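Local structure of transcriptional protein SWT1 (Saccharomyces cerevisiae, 4PQZ) at residues 120-123 / 124-128; 150-153 / 154-157. The protein is involved in transcription, probably as an activator, has RNA endonuclease activity as a whole, and is represented here by its C-terminal HEPN-like domain. One frame throughout, in Å; residues are numbered along the deposited sequence.

How the contacts relate
Both contacts are local, between residues three to four apart, each along its own helix, contact 1 with the cap residue in front of it: contact 1 opens helix 122-139, contact 2 lies in the middle of helix 145-163, the next in the chain. Their centres are about 18 Å apart and their nearest atoms about 10 Å, so they do not touch. Contact 1 lies at the surface with Leu125 its one buried touching residue; contact 2 is partly buried through Leu151 and Ile155. Both share i to i+4 backbone bonds. In 120-128 Asn121 caps Asp124 N, and a water joins the side chains of Asn121, Asn123 and Asp124; 150-157 differs by a salt bridge, a water link and an apolar pair against helix 122-139.

Contact 1: residues 120-123 / 124-128; sequences TNLN and DLRTF
The amide of Asn121 and the carboxylate of Asp124 meet obliquely, their planes 56° apart, and neither lies flat on the other. Asn121 OD1 points past the carboxylate to Asp124 N, which donates to it over 2.7 Å with an N-H...O angle of 158°; the donor is tilted from the amide plane. This is the N-cap bond of helix 122-139. The first torsion of Asn121 (chi1 58°) sets CG between its own N and carbonyl carbon, and chi2 then turns OD1 to Asp124 N. Asp124 OD1 accepts from water 1 at 2.8 Å. The same water accepts from Asn123 ND2 at 3.2 Å and, weakly, from Asn121 ND2, so one molecule joins three polar side chains.

The ordinary helix bonds begin at once: Leu125 N reaches Asn121 O at 3.0 Å, Arg126 N reaches Leu122 O, and Thr127 N reaches Asn123 O at 2.9 Å. Leu122 CG comes obliquely to the guanidinium of Arg126, 4.4 Å from NE, while Arg126 NH2 is hydrogen-bonded to Asn163 near the end of helix 145-163.

Chemically, the cap satisfies an N-H of the first turn that has no earlier helical carbonyl to use, and the negative charge of Asp124 beside the helix start would probably interact favourably with the helix dipole.

Contact 2: residues 150-153 / 154-157; sequences SLEK and QIHE
Lys153 and Glu157, one turn apart on the outer side of helix 145-163, form a salt bridge: Lys153 NZ donates to Glu157 OE2 at 2.9 Å. The ammonium approaches that oxygen from its anti side, 32° out of the carboxylate plane. Lys153 runs nearly extended until its last torsion (chi4 55°), where the bend turns NZ towards the carboxylate, and the two side chains cross obliquely.

Four backbone carbonyls are satisfied by the N-H groups four residues on. Ile155 N to Leu151 O and His156 N to Glu152 O are the shorter two, both 2.9 Å. Glu157 N to Lys153 O is longer at 3.3 Å but nearly straight, with an N-H...O angle of 171°. Gln154 N to Ser150 O, at 3.2 Å, is more bent, its donor standing above the carbonyl plane. Beside that bond a water spans the two side chains: it donates to Gln154 OE1 at 3.3 Å and is hydrogen-bonded to Ser150 OG at 3.2 Å. The carboxylate of Glu152 finds its partner on another helix, hydrogen-bonded through OE2 to His137 NE2 of helix 122-139.

The apolar side of the turn is made by Leu151 CG and Ile155 CD1, 3.9 Å apart. Leu151 and Ile155 both touch His137, and Leu151 also reaches Thr49 of helix 35-62, which Gln154 touches as well.

Such i to i+4 spacing, with Lys153 and Glu157 on the outer side and leucine and isoleucine facing neighbouring helices, is the pattern of an amphipathic helix, here one of those that make up the all-helical HEPN-like fold.

Contact 1: residues 120-123 / 124-128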
loop_
_atom_site.group_PDB
_atom_site.type_symbol
_atom_site.label_atom_id
_atom_site.label_comp_id
_atom_site.label_asym_id
_atom_site.label_seq_id
_atom_site.Cartn_x
_atom_site.Cartn_y
_atom_site.Cartn_z
ATOM N N THR A 120 -8.114 4.109 14.364
ATOM C CA THR A 120 -8.691 4.860 15.477
ATOM C C THR A 120 -8.086 4.477 16.829
ATOM O O THR A 120 -8.368 5.117 17.840
ATOM C CB THR A 120 -10.229 4.710 15.543
ATOM O OG1 THR A 120 -10.580 3.329 15.719
ATOM C CG2 THR A 120 -10.866 5.239 14.270
ATOM N N ASN A 121 -7.256 3.436 16.844
ATOM C CA ASN A 121 -6.524 3.054 18.057
ATOM C C ASN A 121 -5.113 2.549 17.753
ATOM O O ASN A 121 -4.762 2.347 16.588
ATOM C CB ASN A 121 -7.308 2.028 18.885
ATOM C CG ASN A 121 -7.635 0.762 18.110
ATOM O OD1 ASN A 121 -6.753 -0.028 17.798
ATOM N ND2 ASN A 121 -8.916 0.557 17.821
ATOM N N LEU A 122 -4.307 2.348 18.794
ATOM C CA LEU A 122 -2.895 2.005 18.598
ATOM C C LEU A 122 -2.719 0.614 18.016
ATOM O O LEU A 122 -1.872 0.395 17.147
ATOM C CB LEU A 122 -2.081 2.139 19.901
ATOM C CG LEU A 122 -0.567 1.909 19.724
ATOM C CD1 LEU A 122 0.043 2.975 18.813
ATOM C CD2 LEU A 122 0.196 1.830 21.064
ATOM N N ASN A 123 -3.517 -0.329 18.503
ATOM C CA ASN A 123 -3.519 -1.678 17.959
ATOM C C ASN A 123 -3.808 -1.677 16.438
ATOM O O ASN A 123 -3.083 -2.296 15.650
ATOM C CB ASN A 123 -4.531 -2.545 18.715
ATOM C CG ASN A 123 -4.725 -3.915 18.071
ATOM O OD1 ASN A 123 -3.752 -4.570 17.673
ATOM N ND2 ASN A 123 -5.992 -4.351 17.956
ATOM N N ASP A 124 -4.854 -0.951 16.043
ATOM C CA ASP A 124 -5.274 -0.850 14.646
ATOM C C ASP A 124 -4.207 -0.169 13.793
ATOM O O ASP A 124 -3.997 -0.544 12.640
ATOM C CB ASP A 124 -6.599 -0.087 14.534
ATOM C CG ASP A 124 -7.804 -0.929 14.941
ATOM O OD1 ASP A 124 -7.607 -2.037 15.482
ATOM O OD2 ASP A 124 -8.949 -0.476 14.718
ATOM N N LEU A 125 -3.528 0.816 14.379
ATOM C CA LEU A 125 -2.453 1.538 13.699
ATOM C C LEU A 125 -1.235 0.654 13.449
ATOM O O LEU A 125 -0.615 0.734 12.393
ATOM C CB LEU A 125 -2.062 2.796 14.479
ATOM C CG LEU A 125 -0.990 3.699 13.854
ATOM C CD1 LEU A 125 -1.327 4.058 12.402
ATOM C CD2 LEU A 125 -0.773 4.963 14.691
ATOM N N ARG A 126 -0.906 -0.199 14.414
ATOM C CA ARG A 126 0.187 -1.148 14.239
ATOM C C ARG A 126 -0.198 -2.214 13.230
ATOM O O ARG A 126 0.604 -2.592 12.374
ATOM C CB ARG A 126 0.578 -1.795 15.575
ATOM C CG ARG A 126 1.036 -0.782 16.603
ATOM C CD ARG A 126 1.713 -1.442 17.780
ATOM N NE ARG A 126 2.746 -0.574 18.340
ATOM C CZ ARG A 126 4.009 -0.544 17.911
ATOM N NH1 ARG A 126 4.402 -1.332 16.917
ATOM N NH2 ARG A 126 4.883 0.276 18.477
ATOM N N THR A 127 -1.431 -2.696 13.339
ATOM C CA THR A 127 -1.960 -3.691 12.403
ATOM C C THR A 127 -1.960 -3.149 10.972
ATOM O O THR A 127 -1.564 -3.844 10.039
ATOM C CB THR A 127 -3.385 -4.148 12.804
ATOM O OG1 THR A 127 -3.313 -4.883 14.032
ATOM C CG2 THR A 127 -4.002 -5.042 11.728
ATOM N N PHE A 128 -2.377 -1.894 10.831
ATOM C CA PHE A 128 -2.412 -1.211 9.549
ATOM C C PHE A 128 -1.012 -1.088 8.968
ATOM O O PHE A 128 -0.743 -1.569 7.863
ATOM C CB PHE A 128 -3.049 0.185 9.700
ATOM C CG PHE A 128 -3.153 0.950 8.406
ATOM C CD1 PHE A 128 -4.219 0.735 7.542
ATOM C CD2 PHE A 128 -2.175 1.880 8.045
ATOM C CE1 PHE A 128 -4.316 1.440 6.330
ATOM C CE2 PHE A 128 -2.260 2.577 6.848
ATOM C CZ PHE A 128 -3.336 2.360 5.993
HETATM O O HOH W 1 -8.800 -2.774 17.949
#

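Contact 2: residues 150-153 / 154-157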
loop_
_atom_site.group_PDB
_atom_site.type_symbol
_atom_site.label_atom_id
_atom_site.label_comp_id
_atom_site.label_asym_id
_atom_site.label_seq_id
_atom_site.Cartn_x
_atom_site.Cartn_y
_atom_site.Cartn_z
ATOM N N SER A 150 14.167 4.583 -0.779
ATOM C CA SER A 150 13.163 5.585 -0.452
ATOM C C SER A 150 11.988 4.985 0.332
ATOM O O SER A 150 11.393 5.653 1.183
ATOM C CB SER A 150 12.692 6.270 -1.742
ATOM O OG SER A 150 11.525 7.042 -1.539
ATOM N N LEU A 151 11.665 3.720 0.066
ATOM C CA LEU A 151 10.588 3.053 0.790
ATOM C C LEU A 151 11.010 2.687 2.210
ATOM O O LEU A 151 10.240 2.860 3.146
ATOM C CB LEU A 151 10.089 1.808 0.038
ATOM C CG LEU A 151 8.945 1.061 0.746
ATOM C CD1 LEU A 151 7.659 1.879 0.686
ATOM C CD2 LEU A 151 8.739 -0.368 0.218
ATOM N N GLU A 152 12.231 2.174 2.358
ATOM C CA GLU A 152 12.831 1.883 3.672
ATOM C C GLU A 152 12.870 3.118 4.579
ATOM O O GLU A 152 12.504 3.061 5.753
ATOM C CB GLU A 152 14.252 1.318 3.508
ATOM C CG GLU A 152 14.315 -0.112 2.984
ATOM C CD GLU A 152 13.465 -1.059 3.803
ATOM O OE1 GLU A 152 13.862 -1.391 4.942
ATOM O OE2 GLU A 152 12.394 -1.466 3.313
ATOM N N LYS A 153 13.316 4.231 4.013
ATOM C CA LYS A 153 13.353 5.496 4.724
ATOM C C LYS A 153 11.969 5.910 5.222
ATOM O O LYS A 153 11.818 6.414 6.331
ATOM C CB LYS A 153 13.949 6.585 3.827
ATOM C CG LYS A 153 13.827 7.985 4.385
ATOM C CD LYS A 153 14.152 9.034 3.332
ATOM C CE LYS A 153 13.499 10.374 3.669
ATOM N NZ LYS A 153 13.841 10.879 5.034
ATOM N N GLN A 154 10.955 5.687 4.401
ATOM C CA GLN A 154 9.599 6.090 4.750
ATOM C C GLN A 154 8.993 5.173 5.822
ATOM O O GLN A 154 8.287 5.632 6.725
ATOM C CB GLN A 154 8.728 6.117 3.498
ATOM C CG GLN A 154 7.825 7.327 3.389
ATOM C CD GLN A 154 7.086 7.359 2.071
ATOM O OE1 GLN A 154 7.538 6.779 1.080
ATOM N NE2 GLN A 154 5.937 8.028 2.050
ATOM N N ILE A 155 9.294 3.880 5.709
ATOM C CA ILE A 155 8.903 2.844 6.671
ATOM C C ILE A 155 9.512 3.102 8.058
ATOM O O ILE A 155 8.845 2.927 9.080
ATOM C CB ILE A 155 9.318 1.420 6.154
ATOM C CG1 ILE A 155 8.433 0.979 4.975
ATOM C CG2 ILE A 155 9.304 0.389 7.276
ATOM C CD1 ILE A 155 8.785 -0.411 4.392
ATOM N N HIS A 156 10.771 3.527 8.082
ATOM C CA HIS A 156 11.467 3.833 9.335
ATOM C C HIS A 156 10.766 4.983 10.058
ATOM O O HIS A 156 10.460 4.884 11.247
ATOM C CB HIS A 156 12.944 4.172 9.087
ATOM C CG HIS A 156 13.684 4.600 10.324
ATOM N ND1 HIS A 156 14.335 3.710 11.157
ATOM C CD2 HIS A 156 13.873 5.828 10.871
ATOM C CE1 HIS A 156 14.891 4.368 12.155
ATOM N NE2 HIS A 156 14.623 5.655 12.010
ATOM N N GLU A 157 10.489 6.059 9.327
ATOM C CA GLU A 157 9.731 7.178 9.881
ATOM C C GLU A 157 8.348 6.770 10.412
ATOM O O GLU A 157 7.889 7.294 11.428
ATOM C CB GLU A 157 9.579 8.294 8.846
ATOM C CG GLU A 157 10.878 8.787 8.257
ATOM C CD GLU A 157 10.667 9.984 7.358
ATOM O OE1 GLU A 157 9.820 10.835 7.706
ATOM O OE2 GLU A 157 11.335 10.070 6.304
HETATM O O HOH W 2 8.590 5.945 -1.903
#